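Local atomic coordinates of hypothetical protein PH0495 (Pyrococcus horikoshii, PDB entry 1X3L), a protein that catalyses the ATP-dependent phosphorylation of D-glycerate to 2-phosphoglycerate with magnesium as cofactor, and also accepts other nucleotides or pyrophosphate as phosphate donor. Residues I18-P23 / S269-A274; C61-A66 / F126-G131; F137-E142 / I173-G178; L157-K162 / Y227-K232; G342-I347 / I362-T367. One frame throughout, in Å; residues are numbered along the deposited sequence.

The five contacts spread over a chain with two six-stranded sheets. Contact 2 packs helix 60-70 on the parallel sheet and contact 5 packs helix 343-351 on the mixed sheet, their centres about 28 Å apart. Contact 1 joins helix 6-20 to helix 268-281 and touches contact 2 where P23 CB packs on M63 CG at 3.9 Å. Contacts 3 and 4, with centres about 20 Å apart, tie loops and helices between residues 137 and 232, and their segments alternate. Contacts 2, 3 and 4 fall within the span bracketed by contact 1; contact 5 follows. Because helix 268-281 also packs on strands 285-290 and 427-435 of the mixed sheet, contact 1 lies where the two sheet regions meet.

Contact 1: I18-P23 / S269-A274; sequences IKAADP and SISCEA
This is a small-residue helix-helix contact, at A20, A21, S271 and A274, in which helix 6-20 lies against the start of helix 268-281. The two segments are 246 residues apart, and the nearest backbones, A20 and S271, come within 5.4 Å between CA atoms. Such an approach is possible because methyl groups do most of the touching: A20 CB meets A274 CB at 3.5 Å. Toward I270, the A20 carbonyl oxygen lies 4.1 Å from CG2, the branch that chi1 of -75° sets anti to the backbone N.

S271 lies between these positions along its helix. Its OG stands 3.5 Å from A21 CB, an approach without a hydrogen bond, and its polar partner is A17 O, one turn back in helix 6-20. A water sits at the junction and donates to both A20 O, at 2.9 Å, and S271 OG, at 3.1 Å, linking the A20 carbonyl to the serine. V425 packs on both A21 and S271, and T423 OG1 bonds to A21 O, so the loop leading to strand 427-435 closes one flank.

No direct hydrogen bond joins the two segments themselves. The junction instead combines short methyl packing with a direct bond from S271 OG to A17 O, just before the 18-23 segment, and with the water held between A20 O and S271 OG.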
# COMPACT_ATOMS: atom_id res chain seq x y z
N ILE A 18 -1.17 -5.35 11.66
CA ILE A 18 -2.33 -4.58 11.24
C ILE A 18 -2.36 -3.20 11.89
O ILE A 18 -2.64 -2.21 11.23
CB ILE A 18 -3.63 -5.34 11.55
CG1 ILE A 18 -3.67 -6.64 10.75
CG2 ILE A 18 -4.84 -4.47 11.20
CD1 ILE A 18 -4.84 -7.54 11.10
N LYS A 19 -2.04 -3.13 13.18
CA LYS A 19 -2.02 -1.86 13.90
C LYS A 19 -0.96 -0.91 13.33
O LYS A 19 -1.20 0.29 13.20
CB LYS A 19 -1.74 -2.07 15.39
CG LYS A 19 -2.83 -2.84 16.13
CD LYS A 19 -2.42 -3.08 17.58
CE LYS A 19 -3.41 -3.99 18.30
NZ LYS A 19 -2.96 -4.30 19.69
N ALA A 20 0.20 -1.45 12.99
CA ALA A 20 1.28 -0.64 12.44
C ALA A 20 0.92 -0.10 11.05
O ALA A 20 1.56 0.82 10.55
CB ALA A 20 2.57 -1.46 12.37
N ALA A 21 -0.10 -0.70 10.43
CA ALA A 21 -0.53 -0.27 9.11
C ALA A 21 -1.80 0.58 9.16
O ALA A 21 -2.27 1.07 8.13
CB ALA A 21 -0.76 -1.48 8.21
N ASP A 22 -2.37 0.75 10.35
CA ASP A 22 -3.57 1.57 10.50
C ASP A 22 -3.22 3.01 10.15
O ASP A 22 -2.31 3.59 10.74
CB ASP A 22 -4.09 1.50 11.94
CG ASP A 22 -5.32 2.37 12.15
OD1 ASP A 22 -6.34 2.09 11.50
OD2 ASP A 22 -5.25 3.33 12.95
N PRO A 23 -3.95 3.61 9.19
CA PRO A 23 -3.67 4.99 8.79
C PRO A 23 -3.61 5.98 9.95
O PRO A 23 -2.66 6.75 10.06
CB PRO A 23 -4.80 5.30 7.81
CG PRO A 23 -5.07 3.96 7.19
CD PRO A 23 -5.06 3.05 8.40
N SER A 269 6.98 -3.39 4.95
CA SER A 269 8.21 -3.43 5.75
C SER A 269 7.98 -2.91 7.17
O SER A 269 8.46 -3.50 8.15
CB SER A 269 9.31 -2.60 5.08
OG SER A 269 10.46 -2.56 5.90
N ILE A 270 7.24 -1.81 7.30
CA ILE A 270 6.97 -1.25 8.61
C ILE A 270 6.13 -2.22 9.44
O ILE A 270 6.31 -2.34 10.65
CB ILE A 270 6.27 0.14 8.49
CG1 ILE A 270 7.32 1.18 8.07
CG2 ILE A 270 5.63 0.54 9.81
CD1 ILE A 270 6.73 2.53 7.71
N SER A 271 5.22 -2.94 8.78
CA SER A 271 4.41 -3.91 9.49
C SER A 271 5.25 -5.13 9.87
O SER A 271 5.06 -5.71 10.95
CB SER A 271 3.19 -4.33 8.66
OG SER A 271 2.20 -3.30 8.67
N CYS A 272 6.17 -5.52 9.01
CA CYS A 272 7.04 -6.67 9.30
C CYS A 272 7.96 -6.34 10.48
O CYS A 272 8.28 -7.21 11.29
CB CYS A 272 7.89 -7.03 8.07
SG CYS A 272 6.95 -7.80 6.70
N GLU A 273 8.38 -5.08 10.57
CA GLU A 273 9.25 -4.66 11.65
C GLU A 273 8.46 -4.66 12.96
O GLU A 273 9.00 -5.01 14.01
CB GLU A 273 9.84 -3.28 11.35
CG GLU A 273 10.70 -3.28 10.09
CD GLU A 273 11.20 -1.90 9.69
OE1 GLU A 273 10.54 -0.89 10.04
OE2 GLU A 273 12.23 -1.81 8.99
N ALA A 274 7.19 -4.27 12.88
CA ALA A 274 6.34 -4.27 14.06
C ALA A 274 6.21 -5.70 14.58
O ALA A 274 6.15 -5.92 15.79
CB ALA A 274 4.96 -3.70 13.72
O HOH W 1 2.77 -0.32 8.21

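Contact 2: C61-A66 / F126-G131; sequences CEMARA and FILISG
M63 and L128 meet first, their side chains sliding past each other in opposite directions. L128 CD1 presses against the helix backbone, 3.5 Å from A64 N, and also lies 3.7 Å from M63 CB. The thioether runs the other way along the strand: M63 CE reaches 3.9 Å from L128 CB, and SD stands 4.2 Å from S130 CB. A bend at chi3 of 81° turns the terminal methyl over the strand backbone, near I129 O. The wider setting is an alpha/beta layer, with helix 60-70 running roughly antiparallel to strand 124-129 of the six-stranded parallel sheet; the short axes approach to 8.6 Å at an angle of 146°. With M63 cut back to an alanine, the space over L128 CB and beside S130 CB would probably be left unfilled. Further out, I194 also packs on M63, while V53, A55 and L192 from adjoining strands flank L128. S130 OG accepts from A59 N, next to K58, a substrate-binding residue by similarity, and the S130 side chain is about 5 Å from that lysine. On the outer side of the helix, R65 grips E62 side-on through NE and NH2, with NH2 2.7 Å from OE1, and its guanidinium also makes a cation-pi contact with Y24.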
# COMPACT_ATOMS: atom_id res chain seq x y z
N CYS A 61 -9.33 10.87 5.19
CA CYS A 61 -9.98 11.33 6.41
C CYS A 61 -9.34 10.77 7.68
O CYS A 61 -9.16 11.50 8.65
CB CYS A 61 -11.47 10.98 6.40
SG CYS A 61 -12.41 11.93 5.18
N GLU A 62 -9.00 9.49 7.67
CA GLU A 62 -8.38 8.90 8.85
C GLU A 62 -7.01 9.55 9.11
O GLU A 62 -6.69 9.87 10.25
CB GLU A 62 -8.25 7.39 8.69
CG GLU A 62 -9.53 6.64 9.02
CD GLU A 62 -9.92 6.78 10.49
OE1 GLU A 62 -9.29 6.12 11.35
OE2 GLU A 62 -10.85 7.57 10.79
N MET A 63 -6.22 9.75 8.07
CA MET A 63 -4.91 10.37 8.25
C MET A 63 -5.07 11.81 8.72
O MET A 63 -4.36 12.26 9.62
CB MET A 63 -4.11 10.30 6.94
CG MET A 63 -3.65 8.88 6.60
SD MET A 63 -2.90 8.70 4.98
CE MET A 63 -1.22 9.30 5.30
N ALA A 64 -6.01 12.53 8.11
CA ALA A 64 -6.28 13.92 8.47
C ALA A 64 -6.72 14.04 9.93
O ALA A 64 -6.32 14.97 10.63
CB ALA A 64 -7.36 14.49 7.56
N ARG A 65 -7.54 13.10 10.37
CA ARG A 65 -8.03 13.10 11.75
C ARG A 65 -6.87 13.01 12.74
O ARG A 65 -6.89 13.66 13.79
CB ARG A 65 -9.00 11.93 11.94
CG ARG A 65 -9.72 11.91 13.28
CD ARG A 65 -10.90 10.93 13.26
NE ARG A 65 -10.48 9.54 13.05
CZ ARG A 65 -10.00 8.75 14.00
NH1 ARG A 65 -9.85 9.19 15.24
NH2 ARG A 65 -9.64 7.50 13.70
N ALA A 66 -5.85 12.22 12.41
CA ALA A 66 -4.69 12.07 13.28
C ALA A 66 -3.95 13.40 13.42
O ALA A 66 -3.53 13.79 14.51
CB ALA A 66 -3.75 11.00 12.72
N PHE A 126 0.92 19.71 5.35
CA PHE A 126 0.95 18.25 5.40
C PHE A 126 0.27 17.70 4.15
O PHE A 126 -0.85 18.11 3.81
CB PHE A 126 0.20 17.73 6.63
CG PHE A 126 1.02 17.67 7.88
CD1 PHE A 126 1.88 16.60 8.11
CD2 PHE A 126 0.95 18.69 8.82
CE1 PHE A 126 2.65 16.55 9.27
CE2 PHE A 126 1.71 18.65 9.98
CZ PHE A 126 2.56 17.57 10.21
N ILE A 127 0.94 16.79 3.45
CA ILE A 127 0.36 16.16 2.27
C ILE A 127 0.20 14.70 2.69
O ILE A 127 1.19 14.01 2.92
CB ILE A 127 1.31 16.24 1.05
CG1 ILE A 127 1.68 17.69 0.77
CG2 ILE A 127 0.63 15.63 -0.17
CD1 ILE A 127 0.51 18.57 0.33
N LEU A 128 -1.05 14.25 2.83
CA LEU A 128 -1.33 12.89 3.27
C LEU A 128 -1.78 12.03 2.09
O LEU A 128 -2.85 12.24 1.52
CB LEU A 128 -2.41 12.93 4.37
CG LEU A 128 -2.13 13.95 5.50
CD1 LEU A 128 -3.23 13.88 6.56
CD2 LEU A 128 -0.77 13.67 6.14
N ILE A 129 -0.94 11.07 1.72
CA ILE A 129 -1.22 10.22 0.57
C ILE A 129 -1.48 8.74 0.88
O ILE A 129 -0.76 8.10 1.64
CB ILE A 129 -0.05 10.32 -0.44
CG1 ILE A 129 0.28 11.79 -0.71
CG2 ILE A 129 -0.42 9.61 -1.74
CD1 ILE A 129 1.51 12.01 -1.61
N SER A 130 -2.53 8.21 0.26
CA SER A 130 -2.90 6.81 0.42
C SER A 130 -3.41 6.28 -0.92
O SER A 130 -3.39 6.99 -1.93
CB SER A 130 -3.96 6.63 1.51
OG SER A 130 -5.05 7.52 1.34
N GLY A 131 -3.85 5.02 -0.94
CA GLY A 131 -4.32 4.40 -2.17
C GLY A 131 -5.48 5.09 -2.86
O GLY A 131 -6.36 5.65 -2.22

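Contact 3: F137-E142 / I173-G178; sequences FELPEE and ISKVKG
E138, L139 and E141 join the 173-177 loop in a pairing of two irregular segments, centred on a single beta bridge between P140 and S174. Two backbone bonds flank the bridge in the antiparallel pattern around a non-hydrogen-bonded pair. K175 N donates to L139 O at 2.8 Å, with an almost straight N-H...O angle of 175°, and E141 N donates to I173 O at 3.0 Å, reaching that oxygen from above the carbonyl plane.

The side-chain network is built on the E138 carboxylate, whose chain bends at chi2 (53°) to bring both oxygens toward the other loop. OE2 receives S174 OG at 2.9 Å on its syn lone pair and also takes a weak, bent bond from L139 N. OE1 is met on its anti side, 25° out of the carboxylate plane, by K177 NZ at 2.5 Å, a very short salt bridge between side chains that cross at about a right angle. The ammonium has a further acceptor in S134 O. The same S174 OG also accepts from its own loop, from V176 N and K177 N, giving an ST turn and ST motif. One hydroxyl therefore orders the turn and hands its proton to the glutamate. A glutamine in place of E138 would probably weaken the grip on K177, leaving a buried ammonium without its counter-charge.

Apolar contacts fill the sides: F137 meets V176 obliquely and also packs on A112, while L139 rests on I106, A109 and L113 of helix 103-118. E141 curls back over the loop, its CG 3.5 Å from I173 C.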
# COMPACT_ATOMS: atom_id res chain seq x y z
N PHE A 137 -7.76 12.38 -6.98
CA PHE A 137 -7.13 13.69 -6.96
C PHE A 137 -6.49 13.99 -8.31
O PHE A 137 -5.36 13.57 -8.57
CB PHE A 137 -6.06 13.70 -5.86
CG PHE A 137 -5.55 15.05 -5.50
CD1 PHE A 137 -6.30 15.89 -4.68
CD2 PHE A 137 -4.30 15.47 -5.93
CE1 PHE A 137 -5.79 17.13 -4.29
CE2 PHE A 137 -3.79 16.71 -5.55
CZ PHE A 137 -4.54 17.54 -4.73
N GLU A 138 -7.21 14.71 -9.16
CA GLU A 138 -6.69 15.02 -10.48
C GLU A 138 -7.20 16.34 -11.05
O GLU A 138 -8.33 16.75 -10.82
CB GLU A 138 -7.02 13.88 -11.45
CG GLU A 138 -6.57 14.13 -12.89
CD GLU A 138 -5.10 14.52 -13.00
OE1 GLU A 138 -4.24 13.74 -12.56
OE2 GLU A 138 -4.81 15.61 -13.53
N LEU A 139 -6.31 17.00 -11.80
CA LEU A 139 -6.60 18.26 -12.45
C LEU A 139 -5.78 18.29 -13.74
O LEU A 139 -4.57 18.49 -13.71
CB LEU A 139 -6.21 19.43 -11.55
CG LEU A 139 -6.51 20.83 -12.08
CD1 LEU A 139 -8.00 20.96 -12.38
CD2 LEU A 139 -6.07 21.88 -11.07
N PRO A 140 -6.44 18.08 -14.89
CA PRO A 140 -5.76 18.08 -16.20
C PRO A 140 -5.08 19.41 -16.53
O PRO A 140 -5.47 20.45 -16.01
CB PRO A 140 -6.90 17.76 -17.17
CG PRO A 140 -7.85 16.95 -16.33
CD PRO A 140 -7.86 17.72 -15.04
N GLU A 141 -4.06 19.36 -17.38
CA GLU A 141 -3.34 20.56 -17.79
C GLU A 141 -4.26 21.45 -18.63
O GLU A 141 -5.38 21.06 -18.96
CB GLU A 141 -2.10 20.18 -18.59
CG GLU A 141 -0.90 19.74 -17.75
CD GLU A 141 -0.34 20.87 -16.89
OE1 GLU A 141 -0.53 22.05 -17.24
OE2 GLU A 141 0.31 20.57 -15.85
N GLU A 142 -3.78 22.64 -18.98
CA GLU A 142 -4.61 23.59 -19.73
C GLU A 142 -5.20 23.05 -21.04
O GLU A 142 -4.52 22.38 -21.82
CB GLU A 142 -3.83 24.89 -20.00
CG GLU A 142 -2.86 24.88 -21.18
CD GLU A 142 -1.76 23.85 -21.05
OE1 GLU A 142 -1.35 23.54 -19.91
OE2 GLU A 142 -1.29 23.35 -22.11
N ILE A 173 0.26 15.43 -18.31
CA ILE A 173 -0.98 16.11 -18.71
C ILE A 173 -1.81 16.38 -17.46
O ILE A 173 -3.02 16.58 -17.54
CB ILE A 173 -1.81 15.30 -19.72
CG1 ILE A 173 -2.09 13.90 -19.18
CG2 ILE A 173 -1.10 15.26 -21.06
CD1 ILE A 173 -2.97 13.07 -20.10
N SER A 174 -1.13 16.38 -16.32
CA SER A 174 -1.76 16.63 -15.04
C SER A 174 -1.05 17.79 -14.35
O SER A 174 0.17 17.88 -14.37
CB SER A 174 -1.68 15.39 -14.15
OG SER A 174 -2.01 15.70 -12.81
N LYS A 175 -1.81 18.67 -13.71
CA LYS A 175 -1.23 19.81 -13.02
C LYS A 175 -0.76 19.50 -11.60
O LYS A 175 -0.12 20.33 -10.97
CB LYS A 175 -2.24 20.96 -12.99
CG LYS A 175 -2.62 21.48 -14.37
CD LYS A 175 -3.52 22.72 -14.31
CE LYS A 175 -2.82 23.90 -13.65
NZ LYS A 175 -3.70 25.10 -13.60
N VAL A 176 -1.05 18.30 -11.11
CA VAL A 176 -0.63 17.95 -9.75
C VAL A 176 0.26 16.71 -9.62
O VAL A 176 0.96 16.53 -8.62
CB VAL A 176 -1.86 17.77 -8.83
CG1 VAL A 176 -2.56 19.11 -8.65
CG2 VAL A 176 -2.82 16.76 -9.42
N LYS A 177 0.24 15.85 -10.64
CA LYS A 177 1.04 14.64 -10.61
C LYS A 177 2.48 14.92 -11.06
O LYS A 177 2.78 16.01 -11.52
CB LYS A 177 0.40 13.58 -11.51
CG LYS A 177 -0.92 13.04 -10.97
CD LYS A 177 -1.65 12.23 -12.03
CE LYS A 177 -2.80 11.43 -11.42
NZ LYS A 177 -3.71 12.27 -10.60
N GLY A 178 3.35 13.93 -10.91
CA GLY A 178 4.74 14.10 -11.32
C GLY A 178 5.47 15.17 -10.53
O GLY A 178 6.24 15.95 -11.09

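Contact 4: L157-K162 / Y227-K232; sequences LKSGAK and YDIWEK. With EDO (1,2-ethanediol), chain F.
Two helix ends meet here: S159 is the first residue past helix 146-158, and Y227 the first past helix 217-226, which D228, at positive phi, closes as the C-prime residue of a Schellman motif. The Y227 ring carries the contact, laid along the turn S159-K162. The carbonyl oxygen of G160 stands over one ring face, 3.7 Å above its plane and offset toward the rim. A161 CB approaches obliquely and closely, at 3.3 Å from CE1 of Y227. Near the root of the ring, S159 OG comes to 3.7 Å from Y227 CB.

No hydrogen bond crosses between the segments. The phenol OH instead bonds to E165 OE1, the oxygen that also accepts from K162 N; this shared acceptor fixes the far end of the ring beside helix 163-171. S159 OG, set by chi1 of 62°, turns back to L155 O in its own helix. K232 NZ donates to D228 O at 2.8 Å, bracing the turn from within. An ethanediol, probably from the crystallisation liquor, lies at the W230 ring edge; its O2 is weakly bonded to E231 OE1 at 3.4 Å, and K221 NZ also bonds it.

Around this surface contact, A161 packs on I166 of helix 163-171. I229 reaches L155 and L156 of helix 146-158 and L224 of helix 217-226, and W230 spans from L224 to I241 of helix 235-246, which places the junction among four helices.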
# COMPACT_ATOMS: atom_id res chain seq x y z
N LEU A 157 -4.35 1.83 -22.78
CA LEU A 157 -4.67 0.47 -22.39
C LEU A 157 -5.06 -0.35 -23.62
O LEU A 157 -4.53 -1.44 -23.85
CB LEU A 157 -5.81 0.47 -21.38
CG LEU A 157 -5.54 1.23 -20.08
CD1 LEU A 157 -6.83 1.35 -19.28
CD2 LEU A 157 -4.47 0.51 -19.27
N LYS A 158 -6.00 0.17 -24.40
CA LYS A 158 -6.46 -0.51 -25.60
C LYS A 158 -5.32 -1.00 -26.49
O LYS A 158 -5.43 -2.05 -27.12
CB LYS A 158 -7.35 0.43 -26.43
CG LYS A 158 -8.84 0.31 -26.15
CD LYS A 158 -9.63 1.13 -27.16
CE LYS A 158 -11.14 0.94 -27.00
NZ LYS A 158 -11.89 1.73 -28.01
N SER A 159 -4.23 -0.25 -26.54
CA SER A 159 -3.09 -0.63 -27.38
C SER A 159 -2.03 -1.40 -26.60
O SER A 159 -0.94 -1.64 -27.11
CB SER A 159 -2.47 0.62 -28.00
OG SER A 159 -1.97 1.48 -26.99
N GLY A 160 -2.36 -1.79 -25.38
CA GLY A 160 -1.41 -2.53 -24.56
C GLY A 160 -0.15 -1.74 -24.31
O GLY A 160 0.84 -1.88 -25.04
N ALA A 161 -0.17 -0.90 -23.28
CA ALA A 161 0.98 -0.08 -22.94
C ALA A 161 1.47 -0.43 -21.54
O ALA A 161 0.67 -0.68 -20.64
CB ALA A 161 0.61 1.39 -23.01
N LYS A 162 2.79 -0.45 -21.36
CA LYS A 162 3.36 -0.76 -20.06
C LYS A 162 2.88 0.27 -19.04
O LYS A 162 2.72 1.45 -19.37
CB LYS A 162 4.89 -0.79 -20.14
CG LYS A 162 5.43 -1.87 -21.07
CD LYS A 162 6.94 -2.01 -20.96
CE LYS A 162 7.47 -3.09 -21.90
NZ LYS A 162 8.94 -3.32 -21.74
N TYR A 227 2.98 3.50 -29.85
CA TYR A 227 1.76 2.71 -29.83
C TYR A 227 0.73 3.23 -30.82
O TYR A 227 -0.46 2.95 -30.70
CB TYR A 227 1.20 2.68 -28.42
CG TYR A 227 2.06 1.89 -27.45
CD1 TYR A 227 2.19 2.27 -26.12
CD2 TYR A 227 2.74 0.74 -27.88
CE1 TYR A 227 2.98 1.54 -25.23
CE2 TYR A 227 3.53 0.01 -27.00
CZ TYR A 227 3.64 0.41 -25.68
OH TYR A 227 4.42 -0.32 -24.81
N ASP A 228 1.20 4.00 -31.80
CA ASP A 228 0.36 4.58 -32.83
C ASP A 228 -0.96 5.17 -32.35
O ASP A 228 -2.01 4.95 -32.96
CB ASP A 228 0.08 3.54 -33.92
CG ASP A 228 1.32 3.20 -34.73
OD1 ASP A 228 1.88 4.12 -35.38
OD2 ASP A 228 1.73 2.02 -34.72
N ILE A 229 -0.91 5.93 -31.26
CA ILE A 229 -2.11 6.57 -30.74
C ILE A 229 -1.89 8.08 -30.64
O ILE A 229 -2.76 8.82 -30.20
CB ILE A 229 -2.50 6.03 -29.34
CG1 ILE A 229 -1.30 6.13 -28.40
CG2 ILE A 229 -2.99 4.60 -29.46
CD1 ILE A 229 -1.62 5.70 -26.98
N TRP A 230 -0.70 8.52 -31.07
CA TRP A 230 -0.35 9.93 -31.04
C TRP A 230 -1.37 10.77 -31.80
O TRP A 230 -1.73 11.86 -31.38
CB TRP A 230 1.05 10.13 -31.63
CG TRP A 230 1.45 11.57 -31.83
CD1 TRP A 230 1.63 12.22 -33.01
CD2 TRP A 230 1.69 12.54 -30.80
NE1 TRP A 230 1.97 13.53 -32.79
CE2 TRP A 230 2.02 13.76 -31.44
CE3 TRP A 230 1.67 12.50 -29.40
CZ2 TRP A 230 2.32 14.93 -30.73
CZ3 TRP A 230 1.98 13.67 -28.69
CH2 TRP A 230 2.30 14.86 -29.36
N GLU A 231 -1.83 10.24 -32.93
CA GLU A 231 -2.81 10.95 -33.75
C GLU A 231 -4.22 10.63 -33.29
O GLU A 231 -5.17 11.33 -33.64
CB GLU A 231 -2.65 10.56 -35.23
CG GLU A 231 -1.31 10.92 -35.85
CD GLU A 231 -1.09 12.42 -35.97
OE1 GLU A 231 0.00 12.84 -36.40
OE2 GLU A 231 -2.02 13.19 -35.63
N LYS A 232 -4.36 9.57 -32.49
CA LYS A 232 -5.67 9.17 -32.00
C LYS A 232 -6.12 9.92 -30.75
O LYS A 232 -7.31 10.07 -30.51
CB LYS A 232 -5.69 7.66 -31.74
CG LYS A 232 -5.52 6.80 -32.99
CD LYS A 232 -5.65 5.31 -32.66
CE LYS A 232 -5.58 4.44 -33.90
NZ LYS A 232 -4.25 4.49 -34.57
C1 EDO F . 4.40 14.46 -35.33
O1 EDO F . 5.66 14.73 -34.70
C2 EDO F . 3.45 15.63 -35.13
O2 EDO F . 2.19 15.37 -35.76

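Contact 5: G342-I347 / I362-T367; sequences GPNQEI and IVAFDT
N344 lays its side chain along the strand backbone of A364-D366, while I347, one turn further on, faces the A364 methyl. The asparagine CB lies 3.4 Å from A364 O. Chi1 of -72° puts CG anti to the carbonyl carbon, and from there the two amide ends part: OD1 rests 3.6 Å from A364 CB, whereas ND2 passes over the peptide to within 3.3 Å of F365 C and 3.5 Å of D366 CB. This amide makes no hydrogen bond to the strand. ND2 and D366 N, though close, are both donors; the amide nitrogen is satisfied instead by S427 OG at the start of the neighbouring strand 427-435.

I347 approaches with its CG2 branch, which stands anti to the backbone N and reaches A364 CB at 3.9 Å. The small alanine is thus met by both the aliphatic branch and the asparagine oxygen, which approach at roughly a right angle, and its CB also lies 3.6 Å from N344 O.

Helix 343-351 covers the mixed sheet at strand 359-366, within the MOFRL part of the chain, running almost antiparallel to it: the short axes make 172° and come within 7.0 Å. V429 of strand 427-435 and A297 of helix 297-314 also pack on I347.

At the helix start, the D371 carboxylate accepts from both N344 N and Q345 N. At the strand end, D366 OD1 accepts from D368 N and OD2 lies near the E329 carboxylate; the D366 side chain is about 11 Å from that of K58, a substrate-binding residue by similarity.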
# COMPACT_ATOMS: atom_id res chain seq x y z
N GLY A 342 -7.78 -18.38 -1.96
CA GLY A 342 -6.96 -17.24 -2.31
C GLY A 342 -5.47 -17.50 -2.08
O GLY A 342 -5.12 -18.57 -1.57
N PRO A 343 -4.58 -16.55 -2.40
CA PRO A 343 -3.13 -16.70 -2.23
C PRO A 343 -2.68 -17.15 -0.83
O PRO A 343 -2.10 -18.23 -0.68
CB PRO A 343 -2.59 -15.32 -2.58
CG PRO A 343 -3.61 -14.77 -3.54
CD PRO A 343 -4.91 -15.19 -2.89
N ASN A 344 -2.94 -16.33 0.17
CA ASN A 344 -2.50 -16.64 1.53
C ASN A 344 -3.11 -17.96 2.05
O ASN A 344 -2.48 -18.72 2.78
CB ASN A 344 -2.91 -15.49 2.44
CG ASN A 344 -2.03 -14.30 2.15
OD1 ASN A 344 -0.81 -14.38 2.19
ND2 ASN A 344 -2.69 -13.18 1.81
N GLN A 345 -4.34 -18.26 1.66
CA GLN A 345 -4.93 -19.53 2.08
C GLN A 345 -4.16 -20.68 1.44
O GLN A 345 -3.97 -21.72 2.06
CB GLN A 345 -6.40 -19.59 1.66
CG GLN A 345 -7.29 -18.61 2.42
CD GLN A 345 -8.64 -18.47 1.77
OE1 GLN A 345 -9.45 -19.40 1.77
NE2 GLN A 345 -8.90 -17.30 1.19
N GLU A 346 -3.69 -20.49 0.21
CA GLU A 346 -2.93 -21.56 -0.43
C GLU A 346 -1.52 -21.68 0.14
O GLU A 346 -0.96 -22.77 0.20
CB GLU A 346 -2.91 -21.38 -1.96
CG GLU A 346 -4.15 -21.98 -2.62
CD GLU A 346 -4.01 -22.18 -4.13
OE1 GLU A 346 -2.87 -22.35 -4.61
OE2 GLU A 346 -5.05 -22.18 -4.82
N ILE A 347 -0.94 -20.56 0.58
CA ILE A 347 0.38 -20.59 1.18
C ILE A 347 0.30 -21.46 2.44
O ILE A 347 1.09 -22.39 2.63
CB ILE A 347 0.85 -19.19 1.62
CG1 ILE A 347 1.24 -18.35 0.40
CG2 ILE A 347 2.02 -19.32 2.60
CD1 ILE A 347 1.67 -16.92 0.76
N ILE A 362 2.34 -21.37 10.96
CA ILE A 362 2.48 -20.48 9.82
C ILE A 362 1.15 -19.78 9.62
O ILE A 362 0.10 -20.42 9.52
CB ILE A 362 2.83 -21.23 8.51
CG1 ILE A 362 4.29 -21.71 8.54
CG2 ILE A 362 2.62 -20.30 7.31
CD1 ILE A 362 4.71 -22.49 7.31
N VAL A 363 1.19 -18.45 9.62
CA VAL A 363 -0.03 -17.69 9.38
C VAL A 363 0.29 -16.74 8.23
O VAL A 363 1.24 -15.96 8.30
CB VAL A 363 -0.50 -16.93 10.65
CG1 VAL A 363 0.60 -16.03 11.18
CG2 VAL A 363 -1.75 -16.12 10.34
N ALA A 364 -0.50 -16.83 7.16
CA ALA A 364 -0.31 -15.97 5.99
C ALA A 364 -1.60 -15.16 5.84
O ALA A 364 -2.68 -15.74 5.81
CB ALA A 364 -0.08 -16.82 4.74
N PHE A 365 -1.48 -13.85 5.74
CA PHE A 365 -2.67 -13.02 5.63
C PHE A 365 -2.46 -11.75 4.82
O PHE A 365 -1.35 -11.23 4.73
CB PHE A 365 -3.15 -12.64 7.04
CG PHE A 365 -2.15 -11.81 7.81
CD1 PHE A 365 -2.33 -10.44 7.96
CD2 PHE A 365 -1.03 -12.40 8.38
CE1 PHE A 365 -1.41 -9.66 8.66
CE2 PHE A 365 -0.10 -11.64 9.08
CZ PHE A 365 -0.29 -10.27 9.22
N ASP A 366 -3.54 -11.26 4.23
CA ASP A 366 -3.52 -10.04 3.44
C ASP A 366 -3.99 -8.93 4.39
O ASP A 366 -5.07 -9.04 4.98
CB ASP A 366 -4.48 -10.15 2.26
CG ASP A 366 -4.17 -9.17 1.15
OD1 ASP A 366 -3.96 -7.98 1.44
OD2 ASP A 366 -4.14 -9.60 -0.02
N THR A 367 -3.19 -7.88 4.55
CA THR A 367 -3.55 -6.80 5.45
C THR A 367 -4.79 -6.01 5.04
O THR A 367 -5.28 -5.20 5.83
CB THR A 367 -2.39 -5.81 5.66
OG1 THR A 367 -1.98 -5.27 4.40
CG2 THR A 367 -1.20 -6.51 6.33